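Local coordinates for protein CDP-glucose-4,6-dehydratase (Yersinia pseudotuberculosis, PDB 1RKX) that catalyses the NAD-dependent dehydration of CDP-D-glucose, probably to CDP-4-keto-6-deoxy-D-glucose, as an extended short-chain dehydrogenase/reductase, at residues C[129-137]-C[150-161]; C[195-203]-C[325-336]. All blocks are in the same frame, centred on the assembly; numbering follows the deposited sequence.

Contact 1: residues C[129-137]-C[150-161]; sequences NITSDKCYD and AMGGYDPYSNSK. With NAD (nicotinamide-adenine-dinucleotide), chain G.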
# COMPACT_ATOMS: atom_id res chain seq x y z
N ASN C 129 1.36 -13.98 -22.50
CA ASN C 129 1.31 -12.66 -23.09
C ASN C 129 2.47 -11.79 -22.60
O ASN C 129 2.56 -11.46 -21.43
CB ASN C 129 -0.03 -11.99 -22.76
CG ASN C 129 -0.07 -10.55 -23.18
OD1 ASN C 129 0.64 -10.14 -24.10
ND2 ASN C 129 -0.92 -9.76 -22.52
N ILE C 130 3.35 -11.44 -23.53
CA ILE C 130 4.50 -10.60 -23.22
C ILE C 130 4.07 -9.14 -23.17
O ILE C 130 3.61 -8.57 -24.17
CB ILE C 130 5.62 -10.74 -24.28
CG1 ILE C 130 6.34 -12.07 -24.12
CG2 ILE C 130 6.62 -9.60 -24.15
CD1 ILE C 130 5.47 -13.28 -24.37
N THR C 131 4.19 -8.53 -22.00
CA THR C 131 3.83 -7.13 -21.86
C THR C 131 5.14 -6.34 -21.78
O THR C 131 5.79 -6.13 -22.81
CB THR C 131 2.93 -6.90 -20.61
OG1 THR C 131 3.60 -7.36 -19.43
CG2 THR C 131 1.63 -7.66 -20.78
N SER C 132 5.55 -5.93 -20.59
CA SER C 132 6.80 -5.18 -20.46
C SER C 132 7.15 -4.92 -19.01
O SER C 132 6.28 -4.96 -18.15
CB SER C 132 6.68 -3.84 -21.18
OG SER C 132 7.85 -3.05 -20.99
N ASP C 133 8.42 -4.66 -18.73
CA ASP C 133 8.83 -4.34 -17.38
C ASP C 133 8.28 -2.93 -17.09
O ASP C 133 8.14 -2.53 -15.93
CB ASP C 133 10.36 -4.37 -17.24
CG ASP C 133 11.06 -3.37 -18.14
OD1 ASP C 133 10.67 -3.27 -19.32
OD2 ASP C 133 12.01 -2.70 -17.67
N LYS C 134 7.93 -2.20 -18.15
CA LYS C 134 7.39 -0.84 -18.02
C LYS C 134 5.88 -0.77 -17.77
O LYS C 134 5.31 0.32 -17.80
CB LYS C 134 7.73 -0.03 -19.27
CG LYS C 134 9.22 0.01 -19.61
CD LYS C 134 10.03 0.53 -18.44
CE LYS C 134 11.53 0.48 -18.73
NZ LYS C 134 11.91 1.37 -19.87
N CYS C 135 5.23 -1.90 -17.52
CA CYS C 135 3.79 -1.86 -17.28
C CYS C 135 3.45 -1.30 -15.90
O CYS C 135 2.31 -0.91 -15.64
CB CYS C 135 3.19 -3.26 -17.41
SG CYS C 135 3.75 -4.40 -16.15
N TYR C 136 4.43 -1.26 -15.00
CA TYR C 136 4.19 -0.77 -13.64
C TYR C 136 4.12 0.73 -13.50
O TYR C 136 4.90 1.46 -14.11
CB TYR C 136 5.27 -1.27 -12.68
CG TYR C 136 5.33 -2.76 -12.49
CD1 TYR C 136 6.26 -3.55 -13.18
CD2 TYR C 136 4.45 -3.40 -11.61
CE1 TYR C 136 6.32 -4.92 -12.99
CE2 TYR C 136 4.50 -4.77 -11.41
CZ TYR C 136 5.44 -5.53 -12.10
OH TYR C 136 5.50 -6.89 -11.91
N ASP C 137 3.17 1.19 -12.68
CA ASP C 137 3.05 2.61 -12.39
C ASP C 137 4.40 2.95 -11.78
O ASP C 137 4.82 2.32 -10.81
CB ASP C 137 1.92 2.83 -11.38
CG ASP C 137 1.83 4.26 -10.91
OD1 ASP C 137 2.08 5.17 -11.72
OD2 ASP C 137 1.48 4.47 -9.73
N ALA C 150 0.64 -1.74 -8.59
CA ALA C 150 -0.14 -1.04 -9.60
C ALA C 150 0.41 -0.91 -11.02
O ALA C 150 1.60 -0.68 -11.23
CB ALA C 150 -0.51 0.35 -9.08
N MET C 151 -0.50 -1.05 -11.98
CA MET C 151 -0.17 -0.92 -13.40
C MET C 151 -0.30 0.56 -13.77
O MET C 151 -1.04 1.32 -13.13
CB MET C 151 -1.13 -1.75 -14.25
CG MET C 151 -1.09 -3.25 -13.97
SD MET C 151 0.45 -4.01 -14.56
CE MET C 151 1.40 -4.04 -13.04
N GLY C 152 0.42 0.96 -14.81
CA GLY C 152 0.39 2.34 -15.24
C GLY C 152 1.32 2.57 -16.41
O GLY C 152 1.34 1.78 -17.36
N GLY C 153 2.08 3.65 -16.34
CA GLY C 153 3.00 3.98 -17.41
C GLY C 153 2.87 5.44 -17.80
O GLY C 153 1.76 5.94 -18.01
N TYR C 154 4.01 6.12 -17.91
CA TYR C 154 4.07 7.54 -18.24
C TYR C 154 3.81 7.80 -19.72
O TYR C 154 2.86 8.50 -20.08
CB TYR C 154 5.45 8.08 -17.86
CG TYR C 154 5.61 9.57 -18.01
CD1 TYR C 154 5.09 10.45 -17.07
CD2 TYR C 154 6.31 10.10 -19.09
CE1 TYR C 154 5.27 11.83 -17.19
CE2 TYR C 154 6.50 11.47 -19.23
CZ TYR C 154 5.98 12.33 -18.27
OH TYR C 154 6.18 13.69 -18.40
N ASP C 155 4.67 7.24 -20.56
CA ASP C 155 4.56 7.39 -22.01
C ASP C 155 3.52 6.42 -22.56
O ASP C 155 3.16 5.44 -21.90
CB ASP C 155 5.90 7.09 -22.66
CG ASP C 155 6.38 5.69 -22.35
OD1 ASP C 155 6.88 5.48 -21.23
OD2 ASP C 155 6.21 4.81 -23.21
N PRO C 156 3.02 6.68 -23.78
CA PRO C 156 2.02 5.82 -24.42
C PRO C 156 2.41 4.34 -24.50
O PRO C 156 1.56 3.46 -24.31
CB PRO C 156 1.84 6.46 -25.79
CG PRO C 156 2.04 7.92 -25.48
CD PRO C 156 3.25 7.89 -24.58
N TYR C 157 3.68 4.06 -24.79
CA TYR C 157 4.14 2.68 -24.88
C TYR C 157 4.00 1.98 -23.52
O TYR C 157 3.33 0.95 -23.40
CB TYR C 157 5.60 2.60 -25.33
CG TYR C 157 6.26 1.29 -24.95
CD1 TYR C 157 5.97 0.11 -25.64
CD2 TYR C 157 7.12 1.22 -23.86
CE1 TYR C 157 6.53 -1.11 -25.25
CE2 TYR C 157 7.68 0.01 -23.45
CZ TYR C 157 7.38 -1.15 -24.15
OH TYR C 157 7.92 -2.34 -23.74
N SER C 158 4.64 2.55 -22.50
CA SER C 158 4.59 1.98 -21.16
C SER C 158 3.14 1.84 -20.71
O SER C 158 2.73 0.79 -20.21
CB SER C 158 5.35 2.88 -20.17
OG SER C 158 6.72 2.99 -20.52
N ASN C 159 2.37 2.89 -20.92
CA ASN C 159 0.97 2.89 -20.50
C ASN C 159 0.14 1.85 -21.26
O ASN C 159 -0.75 1.21 -20.67
CB ASN C 159 0.37 4.29 -20.68
CG ASN C 159 -0.96 4.44 -19.97
OD1 ASN C 159 -2.02 4.27 -20.58
ND2 ASN C 159 -0.91 4.74 -18.68
N SER C 160 0.42 1.66 -22.55
CA SER C 160 -0.33 0.68 -23.33
C SER C 160 -0.05 -0.71 -22.80
O SER C 160 -0.91 -1.59 -22.87
CB SER C 160 0.05 0.76 -24.82
OG SER C 160 1.33 0.23 -25.09
N LYS C 161 1.15 -0.92 -22.25
CA LYS C 161 1.51 -2.22 -21.69
C LYS C 161 0.79 -2.42 -20.36
O LYS C 161 0.38 -3.54 -20.01
CB LYS C 161 3.03 -2.33 -21.52
CG LYS C 161 3.79 -2.47 -22.86
CD LYS C 161 3.47 -3.81 -23.54
CE LYS C 161 4.34 -4.05 -24.76
NZ LYS C 161 4.18 -5.45 -25.26
PA NAD G . 10.90 -6.10 -32.19
O1A NAD G . 10.54 -4.78 -32.75
O2A NAD G . 12.17 -6.72 -32.66
O5B NAD G . 9.72 -7.16 -32.43
C5B NAD G . 8.35 -6.69 -32.46
C4B NAD G . 7.46 -7.65 -33.25
O4B NAD G . 6.17 -7.00 -33.19
C3B NAD G . 7.83 -7.73 -34.72
O3B NAD G . 7.88 -9.13 -35.07
C2B NAD G . 6.70 -6.97 -35.39
O2B NAD G . 6.45 -7.37 -36.76
C1B NAD G . 5.56 -7.22 -34.44
N9A NAD G . 4.48 -6.26 -34.59
C8A NAD G . 4.47 -4.93 -34.25
N7A NAD G . 3.32 -4.31 -34.54
C5A NAD G . 2.55 -5.31 -35.10
C6A NAD G . 1.23 -5.29 -35.61
N6A NAD G . 0.43 -4.25 -35.66
N1A NAD G . 0.73 -6.46 -36.11
C2A NAD G . 1.54 -7.57 -36.08
N3A NAD G . 2.77 -7.70 -35.63
C4A NAD G . 3.23 -6.52 -35.15
O3 NAD G . 10.91 -5.98 -30.63
PN NAD G . 11.27 -7.07 -29.47
O1N NAD G . 12.44 -6.52 -28.80
O2N NAD G . 11.52 -8.38 -30.12
O5D NAD G . 10.00 -7.00 -28.52
C5D NAD G . 9.22 -8.19 -28.38
C4D NAD G . 8.11 -7.96 -27.37
O4D NAD G . 8.79 -7.75 -26.10
C3D NAD G . 7.21 -6.74 -27.53
O3D NAD G . 5.92 -7.05 -26.97
C2D NAD G . 7.94 -5.70 -26.69
O2D NAD G . 7.04 -4.64 -26.31
C1D NAD G . 8.38 -6.54 -25.52
N1N NAD G . 9.47 -5.92 -24.77
C2N NAD G . 10.80 -5.90 -25.24
C3N NAD G . 11.90 -5.33 -24.40
C7N NAD G . 13.27 -5.41 -24.94
O7N NAD G . 14.18 -4.95 -24.23
N7N NAD G . 13.57 -5.94 -26.14
C4N NAD G . 11.54 -4.63 -23.11
C5N NAD G . 10.09 -4.71 -22.78
C6N NAD G . 9.17 -5.29 -23.52
O HOH W 1 3.55 0.20 -9.34
O HOH W 2 1.29 5.52 -14.05
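Ser132 reaches Tyr157 because its OG is anti to the backbone N (chi1 176°), while Tyr157 sends its ring out from the helix with CG also anti to N (chi1 159°). The two hydroxyls meet at 2.8 Å, OG to OH, in a hydrogen bond that either could donate. Ser132 OG also accepts from Lys134 N, closing an ST turn that fixes the serine. The Lys161 chain runs past Ser132 CB. Its NZ donates a hydrogen bond to Thr131 O at 3.0 Å, from above the carbonyl plane and not along a lone pair. A second bond from NZ, to Ile130 O, is weak. The same NZ donates to O3D of the NAD ribose at 2.9 Å. Ser132, Tyr157 and Lys161 fit the Ser/Thr-Tyr-Lys pattern of the short-chain dehydrogenase/reductase family, with tyrosine and lysine one helical turn apart in a YxxxK motif. The nicotinamide lies close by, its C6N 3.2 Å from Tyr157 OH. Asp155 caps this helix: its OD2 accepts from Ser158 N and its OD1 from Ser158 OG. Farther from the cofactor the backbones pair in a single bridge at Tyr136 and Met151. Gly152 N donates to Cys135 O, and Asp137 N to Ala150 O, the latter at 2.8 Å. Met151 curls back so that CE lies 3.4 Å from Tyr136 CD2 and SD stands at a distance above the ring face, a Met-aromatic contact. SD also touches Cys135 SG at 3.7 Å. The phenol OH of Tyr136 is held by Asn261 and Arg192. One water donates to both Asp137 O and Ala150 O, and another joins Asp137 OD1 to Gly153 N.

Contact 2: residues C[195-203]-C[325-336]; sequences NVIGGGDWA and TLEYIVGWHKNW. With NAD (nicotinamide-adenine-dinucleotide), chain G.
One face of the Trp332 indole lies against the backbone of Gly199 and Gly200. Its CG is anti to the backbone N (chi1 -163°), which lays the indole along the two glycines. Gly199 CA is 3.9 Å from the centroid of the five-membered ring, and Gly200 CA is 4.0 Å from that of the six-membered ring, so both make CH-pi contacts. Gly200 N sits over the same face, toward the rim. At the edge of Trp332, near its plane, is Trp202 CH2, 3.6 Å from Trp332 CZ3. Trp202 then turns its own edge to the face of Trp336. Its CZ2 stands over the centre of that ring system, 3.6 Å from Trp336 CE2, with the six-membered rings inclined at 61°. The three tryptophans thus form an aromatic cluster. His333 meets Trp202 NE1 at its edge and carries Trp336 CE3 over one face. A water in the plane of the imidazole bridges His333 ND1, at 2.8 Å, to Gly200 N, at 2.9 Å. His333 NE2 is bound by Glu216, and Trp332 NE1 by Ser346. Gly199 N is buried and has no polar partner in the model. Ile197 CD1 lies 4.0 Å from Thr325 CG2. Val196 N donates to the nicotinamide carboxamide O7N at 3.1 Å, nearly straight at 167°. Asp201 OD2 makes a salt bridge with Arg206, and OD1 accepts from Ala203 N in an Asx turn. Gly198 to Asp201 make a type II beta turn. Gly199 has no side chain where the Trp332 indole lies, so this glycine-rich bend lets helix 322-338 pack closely on the segment leading from the nicotinamide site.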
# COMPACT_ATOMS: atom_id res chain seq x y z
N ASN C 195 15.08 -4.61 -20.91
CA ASN C 195 16.53 -4.50 -21.09
C ASN C 195 17.14 -5.77 -21.69
O ASN C 195 18.17 -6.25 -21.22
CB ASN C 195 17.18 -4.21 -19.75
CG ASN C 195 16.39 -3.23 -18.91
OD1 ASN C 195 16.28 -2.05 -19.26
ND2 ASN C 195 15.83 -3.71 -17.81
N VAL C 196 16.50 -6.29 -22.72
CA VAL C 196 16.97 -7.51 -23.36
C VAL C 196 18.03 -7.21 -24.41
O VAL C 196 17.84 -6.33 -25.26
CB VAL C 196 15.79 -8.26 -24.00
CG1 VAL C 196 16.28 -9.53 -24.65
CG2 VAL C 196 14.74 -8.58 -22.95
N ILE C 197 19.14 -7.94 -24.35
CA ILE C 197 20.22 -7.75 -25.31
C ILE C 197 20.67 -9.10 -25.87
O ILE C 197 20.45 -10.15 -25.26
CB ILE C 197 21.43 -7.03 -24.67
CG1 ILE C 197 21.88 -7.76 -23.41
CG2 ILE C 197 21.06 -5.57 -24.38
CD1 ILE C 197 23.14 -7.19 -22.77
N GLY C 198 21.29 -9.07 -27.04
CA GLY C 198 21.75 -10.29 -27.65
C GLY C 198 22.15 -10.08 -29.10
O GLY C 198 21.94 -9.01 -29.68
N GLY C 199 22.74 -11.11 -29.70
CA GLY C 199 23.11 -10.98 -31.09
C GLY C 199 21.83 -10.93 -31.91
O GLY C 199 20.84 -11.56 -31.54
N GLY C 200 21.83 -10.16 -32.99
CA GLY C 200 20.65 -10.10 -33.82
C GLY C 200 19.63 -9.00 -33.57
O GLY C 200 18.56 -9.01 -34.19
N ASP C 201 19.91 -8.06 -32.67
CA ASP C 201 18.96 -6.98 -32.46
C ASP C 201 19.50 -5.76 -33.17
O ASP C 201 20.53 -5.20 -32.79
CB ASP C 201 18.77 -6.68 -30.97
CG ASP C 201 17.75 -5.56 -30.74
OD1 ASP C 201 16.90 -5.33 -31.63
OD2 ASP C 201 17.80 -4.93 -29.67
N TRP C 202 18.81 -5.35 -34.22
CA TRP C 202 19.24 -4.20 -35.00
C TRP C 202 18.38 -2.97 -34.79
O TRP C 202 18.32 -2.07 -35.63
CB TRP C 202 19.31 -4.58 -36.48
CG TRP C 202 20.63 -5.23 -36.84
CD1 TRP C 202 21.83 -4.60 -37.01
CD2 TRP C 202 20.88 -6.63 -37.04
NE1 TRP C 202 22.81 -5.52 -37.30
CE2 TRP C 202 22.25 -6.77 -37.33
CE3 TRP C 202 20.07 -7.78 -37.00
CZ2 TRP C 202 22.84 -8.02 -37.58
CZ3 TRP C 202 20.66 -9.02 -37.25
CH2 TRP C 202 22.03 -9.13 -37.54
N ALA C 203 17.70 -2.93 -33.64
CA ALA C 203 16.86 -1.78 -33.32
C ALA C 203 17.79 -0.57 -33.28
O ALA C 203 18.97 -0.69 -32.95
CB ALA C 203 16.20 -1.98 -31.97
N THR C 325 27.39 -12.81 -21.01
CA THR C 325 26.44 -12.36 -22.02
C THR C 325 27.09 -11.45 -23.06
O THR C 325 26.89 -11.63 -24.27
CB THR C 325 25.25 -11.64 -21.35
OG1 THR C 325 24.46 -12.62 -20.65
CG2 THR C 325 24.37 -10.93 -22.39
N LEU C 326 27.88 -10.47 -22.61
CA LEU C 326 28.55 -9.55 -23.53
C LEU C 326 29.53 -10.31 -24.43
O LEU C 326 29.72 -9.95 -25.59
CB LEU C 326 29.29 -8.46 -22.75
CG LEU C 326 28.43 -7.42 -22.02
CD1 LEU C 326 29.31 -6.47 -21.22
CD2 LEU C 326 27.60 -6.65 -23.05
N GLU C 327 30.16 -11.34 -23.89
CA GLU C 327 31.10 -12.14 -24.66
C GLU C 327 30.35 -12.81 -25.81
O GLU C 327 30.81 -12.82 -26.94
CB GLU C 327 31.78 -13.17 -23.76
CG GLU C 327 32.63 -14.18 -24.50
CD GLU C 327 33.59 -14.91 -23.57
OE1 GLU C 327 34.72 -14.42 -23.40
OE2 GLU C 327 33.20 -15.95 -23.00
N TYR C 328 29.18 -13.37 -25.51
CA TYR C 328 28.37 -14.01 -26.54
C TYR C 328 27.89 -13.00 -27.59
O TYR C 328 27.82 -13.33 -28.77
CB TYR C 328 27.15 -14.71 -25.93
CG TYR C 328 27.41 -16.10 -25.35
CD1 TYR C 328 27.65 -16.28 -23.99
CD2 TYR C 328 27.38 -17.22 -26.18
CE1 TYR C 328 27.85 -17.56 -23.46
CE2 TYR C 328 27.58 -18.51 -25.66
CZ TYR C 328 27.81 -18.67 -24.30
OH TYR C 328 28.01 -19.94 -23.79
N ILE C 329 27.56 -11.77 -27.15
CA ILE C 329 27.07 -10.71 -28.04
C ILE C 329 28.11 -10.37 -29.09
O ILE C 329 27.83 -10.36 -30.29
CB ILE C 329 26.74 -9.40 -27.27
CG1 ILE C 329 25.77 -9.67 -26.12
CG2 ILE C 329 26.16 -8.36 -28.23
CD1 ILE C 329 24.58 -10.47 -26.51
N VAL C 330 29.32 -10.07 -28.63
CA VAL C 330 30.40 -9.72 -29.53
C VAL C 330 30.68 -10.89 -30.47
O VAL C 330 30.89 -10.71 -31.67
CB VAL C 330 31.69 -9.36 -28.75
CG1 VAL C 330 32.86 -9.18 -29.70
CG2 VAL C 330 31.45 -8.08 -27.95
N GLY C 331 30.66 -12.10 -29.92
CA GLY C 331 30.92 -13.27 -30.74
C GLY C 331 29.90 -13.42 -31.86
O GLY C 331 30.26 -13.64 -33.02
N TRP C 332 28.62 -13.29 -31.51
CA TRP C 332 27.55 -13.41 -32.48
C TRP C 332 27.74 -12.38 -33.59
O TRP C 332 27.66 -12.70 -34.78
CB TRP C 332 26.20 -13.19 -31.80
CG TRP C 332 25.03 -13.68 -32.59
CD1 TRP C 332 24.35 -14.85 -32.41
CD2 TRP C 332 24.39 -13.02 -33.69
NE1 TRP C 332 23.33 -14.96 -33.33
CE2 TRP C 332 23.33 -13.85 -34.13
CE3 TRP C 332 24.62 -11.80 -34.36
CZ2 TRP C 332 22.50 -13.50 -35.20
CZ3 TRP C 332 23.79 -11.46 -35.42
CH2 TRP C 332 22.74 -12.31 -35.83
N HIS C 333 28.02 -11.14 -33.21
CA HIS C 333 28.18 -10.11 -34.22
C HIS C 333 29.32 -10.37 -35.21
O HIS C 333 29.10 -10.36 -36.42
CB HIS C 333 28.37 -8.74 -33.58
CG HIS C 333 27.85 -7.62 -34.42
ND1 HIS C 333 26.52 -7.51 -34.76
CD2 HIS C 333 28.48 -6.58 -35.01
CE1 HIS C 333 26.36 -6.44 -35.52
NE2 HIS C 333 27.53 -5.86 -35.69
N LYS C 334 30.53 -10.59 -34.71
CA LYS C 334 31.65 -10.82 -35.63
C LYS C 334 31.47 -12.06 -36.50
O LYS C 334 31.98 -12.10 -37.62
CB LYS C 334 32.99 -10.86 -34.88
CG LYS C 334 33.03 -11.67 -33.61
CD LYS C 334 34.45 -11.63 -33.02
CE LYS C 334 34.95 -10.20 -32.83
NZ LYS C 334 36.35 -10.15 -32.31
N ASN C 335 30.76 -13.06 -36.01
CA ASN C 335 30.53 -14.23 -36.85
C ASN C 335 29.61 -13.81 -37.98
O ASN C 335 29.77 -14.24 -39.13
CB ASN C 335 29.90 -15.37 -36.05
CG ASN C 335 30.95 -16.34 -35.51
OD1 ASN C 335 31.47 -16.16 -34.40
ND2 ASN C 335 31.27 -17.36 -36.30
N TRP C 336 28.63 -12.96 -37.66
CA TRP C 336 27.70 -12.46 -38.67
C TRP C 336 28.48 -11.65 -39.70
O TRP C 336 28.28 -11.80 -40.91
CB TRP C 336 26.63 -11.59 -38.01
CG TRP C 336 25.81 -10.81 -39.00
CD1 TRP C 336 24.95 -11.31 -39.93
CD2 TRP C 336 25.81 -9.39 -39.17
NE1 TRP C 336 24.42 -10.29 -40.68
CE2 TRP C 336 24.93 -9.10 -40.24
CE3 TRP C 336 26.48 -8.34 -38.54
CZ2 TRP C 336 24.70 -7.80 -40.68
CZ3 TRP C 336 26.25 -7.04 -38.98
CH2 TRP C 336 25.36 -6.78 -40.04
PA NAD G . 10.90 -6.10 -32.19
O1A NAD G . 10.54 -4.78 -32.75
O2A NAD G . 12.17 -6.72 -32.66
O5B NAD G . 9.72 -7.16 -32.43
C5B NAD G . 8.35 -6.69 -32.46
C4B NAD G . 7.46 -7.65 -33.25
O4B NAD G . 6.17 -7.00 -33.19
C3B NAD G . 7.83 -7.73 -34.72
O3B NAD G . 7.88 -9.13 -35.07
C2B NAD G . 6.70 -6.97 -35.39
O2B NAD G . 6.45 -7.37 -36.76
C1B NAD G . 5.56 -7.22 -34.44
N9A NAD G . 4.48 -6.26 -34.59
C8A NAD G . 4.47 -4.93 -34.25
N7A NAD G . 3.32 -4.31 -34.54
C5A NAD G . 2.55 -5.31 -35.10
C6A NAD G . 1.23 -5.29 -35.61
N6A NAD G . 0.43 -4.25 -35.66
N1A NAD G . 0.73 -6.46 -36.11
C2A NAD G . 1.54 -7.57 -36.08
N3A NAD G . 2.77 -7.70 -35.63
C4A NAD G . 3.23 -6.52 -35.15
O3 NAD G . 10.91 -5.98 -30.63
PN NAD G . 11.27 -7.07 -29.47
O1N NAD G . 12.44 -6.52 -28.80
O2N NAD G . 11.52 -8.38 -30.12
O5D NAD G . 10.00 -7.00 -28.52
C5D NAD G . 9.22 -8.19 -28.38
C4D NAD G . 8.11 -7.96 -27.37
O4D NAD G . 8.79 -7.75 -26.10
C3D NAD G . 7.21 -6.74 -27.53
O3D NAD G . 5.92 -7.05 -26.97
C2D NAD G . 7.94 -5.70 -26.69
O2D NAD G . 7.04 -4.64 -26.31
C1D NAD G . 8.38 -6.54 -25.52
N1N NAD G . 9.47 -5.92 -24.77
C2N NAD G . 10.80 -5.90 -25.24
C3N NAD G . 11.90 -5.33 -24.40
C7N NAD G . 13.27 -5.41 -24.94
O7N NAD G . 14.18 -4.95 -24.23
N7N NAD G . 13.57 -5.94 -26.14
C4N NAD G . 11.54 -4.63 -23.11
C5N NAD G . 10.09 -4.71 -22.78
C6N NAD G . 9.17 -5.29 -23.52
O HOH W 3 23.97 -8.61 -34.15

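Both contacts are buried, and both touch the nicotinamide half of NAD, yet they share no helix or strand. Contact 1 joins the end of strand 126-130, in the central parallel Rossmann sheet, to the start of helix 156-175. Contact 2 joins the short strand 196-197, in a separate three-stranded sheet, to helix 322-338. The first is largely polar, with hydroxyls, a lysine amino group and paired backbones, and its helix end also meets a second subunit. The second is packed with aromatic rings and glycines, and a water makes its polar link across the segments. Their centres are about 26 Å apart, but Asp133 and Asn195 pack against each other between them.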